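Local structure of GH62 arabinofuranosidase (Podospora anserina, 4N4B) at residues Val61-Ala66 against Asn72-Thr77; Trp246-Asp249 against Pro254-Gly257. The protein probably cleaves terminal alpha-L-arabinofuranose residues from the xylan of plant cell walls, acting as a secreted family 62 glycoside hydrolase with a beta-propeller fold. One frame throughout, in Å; residues are numbered along the deposited sequence.

Both interactions are strand pairings of antiparallel hairpins, each within its own four-stranded propeller blade, and they lie on opposite sides of the chain's centre, with centres about 31 Å apart. Interaction 1 joins the second and third strands of its blade; it is almost wholly buried, and six main-chain hydrogen bonds run along it with aromatic and aliphatic side chains on both faces. Interaction 2 joins the third strand of another blade to the short outermost one. Its pairing is down to two direct main-chain bonds: tryptophans pack one face, while waters connect the polar groups on the other. The two contacts share no strand and do not touch.

Interaction 1 of 2, residues Val61-Ala66 against Asn72-Thr77; sequences VFASTA and NLVYFT
Phe62 and Tyr75 lie across from each other as a non-hydrogen-bonded pair in the antiparallel hairpin that forms the middle of a four-stranded beta-propeller blade. Their rings are inclined at 41° to one another, with centroids 4.8 Å apart, and CD1 of Tyr75 sits over the face of the Phe62 ring toward its rim, 3.4 Å from Phe62 CZ. The Phe62 ring also meets Trp139 at about a right angle, and it packs on Pro105 and Val107 of the next blade. Leu73 and Ser64 share this face; Ser64 OG is held by hydrogen bonds with Asp49 and the backbone N of Ala104, on the side where His285 and the bound calcium ion lie.

On the other face, Val61 stands over the Phe76 ring. Val61 CB lies 3.9 Å from the centroid of the Phe76 ring in a CH-pi contact, and Val61 CG1, anti to the backbone N (chi1 -176°), reaches Phe76 CZ at 3.5 Å. Ala63 CB comes to the edge of the same ring, and Phe89 meets that ring from outside the hairpin. Farther along, Thr65 and Val74 cross at about a right angle, with CG2 of Thr65 3.8 Å from CB of Val74.

Between the two faces, Val61 with Phe76, Ala63 with Val74 and Thr65 with Asn72 each exchange two main-chain hydrogen bonds. Asn72 ends this run with its amide turned back on its own strand: Asn72 OD1 accepts from Leu73 N at 2.8 Å, the donor lying above the carbonyl plane, while ND2 donates to the carbonyl oxygens of Gly98 and Gly100.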
loop_
_atom_site.group_PDB
_atom_site.type_symbol
_atom_site.label_atom_id
_atom_site.label_comp_id
_atom_site.label_asym_id
_atom_site.label_seq_id
_atom_site.Cartn_x
_atom_site.Cartn_y
_atom_site.Cartn_z
ATOM N N VAL A 61 5.947 -10.632 -1.801
ATOM C CA VAL A 61 6.029 -9.196 -1.442
ATOM C C VAL A 61 6.689 -8.478 -2.475
ATOM O O VAL A 61 7.758 -8.801 -3.006
ATOM C CB VAL A 61 6.737 -9.036 -0.083
ATOM C CG1 VAL A 61 6.729 -7.562 0.349
ATOM C CG2 VAL A 61 6.076 -9.858 0.995
ATOM N N PHE A 62 6.141 -7.239 -2.764
ATOM C CA PHE A 62 6.863 -6.228 -3.526
ATOM C C PHE A 62 6.958 -4.981 -2.648
ATOM O O PHE A 62 6.047 -4.664 -1.929
ATOM C CB PHE A 62 6.201 -5.871 -4.891
ATOM C CG PHE A 62 6.007 -7.078 -5.761
ATOM C CD1 PHE A 62 4.971 -8.007 -5.552
ATOM C CD2 PHE A 62 6.832 -7.254 -6.812
ATOM C CE1 PHE A 62 4.895 -9.129 -6.409
ATOM C CE2 PHE A 62 6.697 -8.350 -7.692
ATOM C CZ PHE A 62 5.689 -9.241 -7.474
ATOM N N ALA A 63 8.119 -4.303 -2.779
ATOM C CA ALA A 63 8.347 -3.151 -1.911
ATOM C C ALA A 63 9.165 -2.134 -2.682
ATOM O O ALA A 63 9.820 -2.405 -3.679
ATOM C CB ALA A 63 9.038 -3.588 -0.622
ATOM N N SER A 64 9.079 -0.863 -2.202
ATOM C CA SER A 64 9.986 0.202 -2.629
ATOM C C SER A 64 11.397 -0.037 -2.020
ATOM O O SER A 64 11.488 -0.363 -0.837
ATOM C CB SER A 64 9.561 1.601 -2.256
ATOM O OG SER A 64 8.187 1.850 -2.578
ATOM N N THR A 65 12.405 0.305 -2.837
ATOM C CA THR A 65 13.780 0.548 -2.362
ATOM C C THR A 65 13.907 2.030 -2.327
ATOM O O THR A 65 13.591 2.723 -3.230
ATOM C CB THR A 65 14.849 -0.122 -3.205
ATOM O OG1 THR A 65 14.879 0.423 -4.510
ATOM C CG2 THR A 65 14.575 -1.662 -3.349
ATOM N N ALA A 66 14.415 2.555 -1.204
ATOM C CA ALA A 66 14.516 4.028 -0.959
ATOM C C ALA A 66 15.968 4.388 -0.569
ATOM O O ALA A 66 16.568 3.759 0.266
ATOM C CB ALA A 66 13.580 4.439 0.129
ATOM N N ASN A 72 13.232 2.543 -6.433
ATOM C CA ASN A 72 12.848 1.516 -7.370
ATOM C C ASN A 72 12.147 0.392 -6.585
ATOM O O ASN A 72 11.683 0.612 -5.571
ATOM C CB ASN A 72 14.085 1.100 -8.226
ATOM C CG ASN A 72 13.727 0.463 -9.581
ATOM O OD1 ASN A 72 13.421 -0.665 -9.616
ATOM N ND2 ASN A 72 13.918 1.157 -10.650
ATOM N N LEU A 73 12.033 -0.775 -7.216
ATOM C CA LEU A 73 11.206 -1.847 -6.689
ATOM C C LEU A 73 11.929 -3.166 -6.447
ATOM O O LEU A 73 12.801 -3.502 -7.167
ATOM C CB LEU A 73 9.994 -2.098 -7.598
ATOM C CG LEU A 73 9.056 -0.910 -7.790
ATOM C CD1 LEU A 73 7.949 -1.305 -8.727
ATOM C CD2 LEU A 73 8.395 -0.487 -6.493
ATOM N N VAL A 74 11.499 -3.885 -5.422
ATOM C CA VAL A 74 12.091 -5.189 -5.128
ATOM C C VAL A 74 10.987 -6.208 -4.862
ATOM O O VAL A 74 9.974 -5.860 -4.342
ATOM C CB VAL A 74 13.102 -5.086 -3.947
ATOM C CG1 VAL A 74 12.395 -4.733 -2.604
ATOM C CG2 VAL A 74 13.921 -6.368 -3.771
ATOM N N TYR A 75 11.263 -7.463 -5.239
ATOM C CA TYR A 75 10.388 -8.645 -4.952
ATOM C C TYR A 75 11.111 -9.597 -4.025
ATOM O O TYR A 75 12.332 -9.838 -4.157
ATOM C CB TYR A 75 10.121 -9.382 -6.264
ATOM C CG TYR A 75 9.400 -10.707 -6.110
ATOM C CD1 TYR A 75 8.097 -10.804 -5.692
ATOM C CD2 TYR A 75 10.100 -11.894 -6.344
ATOM C CE1 TYR A 75 7.501 -12.004 -5.502
ATOM C CE2 TYR A 75 9.506 -13.149 -6.225
ATOM C CZ TYR A 75 8.250 -13.198 -5.797
ATOM O OH TYR A 75 7.594 -14.449 -5.650
ATOM N N PHE A 76 10.404 -10.135 -3.094
ATOM C CA PHE A 76 10.909 -11.233 -2.265
ATOM C C PHE A 76 9.778 -12.087 -1.806
ATOM O O PHE A 76 8.594 -11.718 -1.809
ATOM C CB PHE A 76 11.819 -10.715 -1.147
ATOM C CG PHE A 76 11.185 -9.718 -0.214
ATOM C CD1 PHE A 76 11.141 -8.373 -0.584
ATOM C CD2 PHE A 76 10.632 -10.108 0.998
ATOM C CE1 PHE A 76 10.534 -7.440 0.298
ATOM C CE2 PHE A 76 10.057 -9.139 1.824
ATOM C CZ PHE A 76 10.003 -7.843 1.463
ATOM N N THR A 77 10.102 -13.299 -1.270
ATOM C CA THR A 77 9.132 -14.328 -0.966
ATOM C C THR A 77 9.563 -15.211 0.168
ATOM O O THR A 77 10.778 -15.366 0.344
ATOM C CB THR A 77 8.840 -15.136 -2.249
ATOM O OG1 THR A 77 7.851 -16.163 -1.993
ATOM C CG2 THR A 77 10.050 -15.730 -2.854
#

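Interaction 2 of 2, residues Trp246-Asp249 against Pro254-Gly257; sequences WTAD and PWQG
Ala248 presses its methyl group onto the indole of Trp255, and this is the tight side of the contact. Ala248 CB lies 3.6 Å from the centroid of the six-membered ring of Trp255, over its face and toward the rim, in a CH-pi contact whose shortest approach is 3.4 Å to Trp255 CE3. With CG anti to the carbonyl carbon (chi1 -65°), the indole extends across the strand 246-248 to pack on Tyr228 and Leu230 of the strand beyond it. Trp246 crosses Trp255 at about a right angle, Trp246 CB lying 3.9 Å from Trp255 CB. Trp246 CD1 reaches the backbone N of Gly257 at 3.6 Å. Met207, from the preceding blade, touches both tryptophans.

These residues close a propeller blade: the strand ending at Ala248 turns back through a loop containing the cis peptide before Pro254, and 256-257 forms the short outermost strand. Thr247 and Gln256 make its hydrogen-bonded antiparallel pair, each backbone N donating to the other's carbonyl oxygen at 2.9 Å.

On the face of the sheet that carries the Thr247 and Gln256 side chains, the packing gives way to water. Thr247 OG1 and Gln256 OE1 stay 4.3 Å apart and are joined through a water that donates to OE1. A second water connects Thr247 OG1 with Gly257 O. Toward the loop, Pro254 O receives hydrogen bonds from two more waters. One of them also donates weakly to Thr247 O; the other accepts from Asp249 N at 2.9 Å, while the Asp249 carboxylate forms a salt bridge with Lys227.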
loop_
_atom_site.group_PDB
_atom_site.type_symbol
_atom_site.label_atom_id
_atom_site.label_comp_id
_atom_site.label_asym_id
_atom_site.label_seq_id
_atom_site.Cartn_x
_atom_site.Cartn_y
_atom_site.Cartn_z
ATOM N N TRP A 246 -12.127 4.082 7.398
ATOM C CA TRP A 246 -13.547 4.394 7.079
ATOM C C TRP A 246 -14.108 3.170 6.400
ATOM O O TRP A 246 -13.435 2.282 5.843
ATOM C CB TRP A 246 -13.646 5.536 6.084
ATOM C CG TRP A 246 -13.157 6.868 6.511
ATOM C CD1 TRP A 246 -13.906 8.022 6.883
ATOM C CD2 TRP A 246 -11.792 7.356 6.558
ATOM N NE1 TRP A 246 -13.141 9.020 7.164
ATOM C CE2 TRP A 246 -11.805 8.698 6.975
ATOM C CE3 TRP A 246 -10.546 6.750 6.246
ATOM C CZ2 TRP A 246 -10.665 9.490 7.041
ATOM C CZ3 TRP A 246 -9.426 7.484 6.338
ATOM C CH2 TRP A 246 -9.461 8.836 6.737
ATOM N N THR A 247 -15.442 3.078 6.403
ATOM C CA THR A 247 -16.170 2.100 5.618
ATOM C C THR A 247 -17.232 2.718 4.687
ATOM O O THR A 247 -17.628 3.805 4.868
ATOM C CB THR A 247 -16.815 0.991 6.456
ATOM O OG1 THR A 247 -17.832 1.530 7.289
ATOM C CG2 THR A 247 -15.771 0.271 7.284
ATOM N N ALA A 248 -17.635 1.958 3.693
ATOM C CA ALA A 248 -18.633 2.391 2.746
ATOM C C ALA A 248 -19.344 1.225 2.096
ATOM O O ALA A 248 -18.861 0.160 2.014
ATOM C CB ALA A 248 -17.967 3.207 1.649
ATOM N N ASP A 249 -20.508 1.529 1.545
ATOM C CA ASP A 249 -21.255 0.586 0.736
ATOM C C ASP A 249 -20.852 0.588 -0.706
ATOM O O ASP A 249 -21.239 -0.275 -1.409
ATOM C CB ASP A 249 -22.734 0.926 0.771
ATOM C CG ASP A 249 -23.340 0.698 2.104
ATOM O OD1 ASP A 249 -22.966 -0.197 2.819
ATOM O OD2 ASP A 249 -24.205 1.480 2.386
ATOM N N PRO A 254 -20.431 7.287 -0.127
ATOM C CA PRO A 254 -19.697 8.090 0.836
ATOM C C PRO A 254 -19.065 7.178 1.911
ATOM O O PRO A 254 -19.550 6.158 2.213
ATOM C CB PRO A 254 -20.806 9.000 1.499
ATOM C CG PRO A 254 -22.053 8.235 1.312
ATOM C CD PRO A 254 -21.914 7.469 -0.013
ATOM N N TRP A 255 -18.017 7.764 2.513
ATOM C CA TRP A 255 -17.238 7.056 3.545
ATOM C C TRP A 255 -17.621 7.482 4.981
ATOM O O TRP A 255 -17.612 8.682 5.260
ATOM C CB TRP A 255 -15.722 7.289 3.323
ATOM C CG TRP A 255 -15.208 6.712 2.054
ATOM C CD1 TRP A 255 -15.033 7.389 0.848
ATOM C CD2 TRP A 255 -14.861 5.345 1.798
ATOM N NE1 TRP A 255 -14.654 6.460 -0.129
ATOM C CE2 TRP A 255 -14.524 5.244 0.431
ATOM C CE3 TRP A 255 -14.877 4.195 2.576
ATOM C CZ2 TRP A 255 -14.209 4.011 -0.160
ATOM C CZ3 TRP A 255 -14.488 2.984 2.005
ATOM C CH2 TRP A 255 -14.187 2.907 0.666
ATOM N N GLN A 256 -17.812 6.514 5.844
ATOM C CA GLN A 256 -18.207 6.728 7.255
ATOM C C GLN A 256 -16.978 6.366 8.112
ATOM O O GLN A 256 -16.454 5.248 7.954
ATOM C CB GLN A 256 -19.397 5.807 7.566
ATOM C CG GLN A 256 -19.863 5.774 9.009
ATOM C CD GLN A 256 -20.867 4.628 9.326
ATOM O OE1 GLN A 256 -21.305 3.861 8.433
ATOM N NE2 GLN A 256 -21.233 4.514 10.619
ATOM N N GLY A 257 -16.647 7.152 9.100
ATOM C CA GLY A 257 -15.492 6.863 9.950
ATOM C C GLY A 257 -15.692 5.629 10.674
ATOM O O GLY A 257 -16.790 5.230 11.081
HETATM O O HOH W 1 -17.658 2.761 9.709
HETATM O O HOH W 2 -20.406 2.325 6.238
HETATM O O HOH W 3 -20.736 4.871 4.518
HETATM O O HOH W 4 -21.324 4.272 0.989
#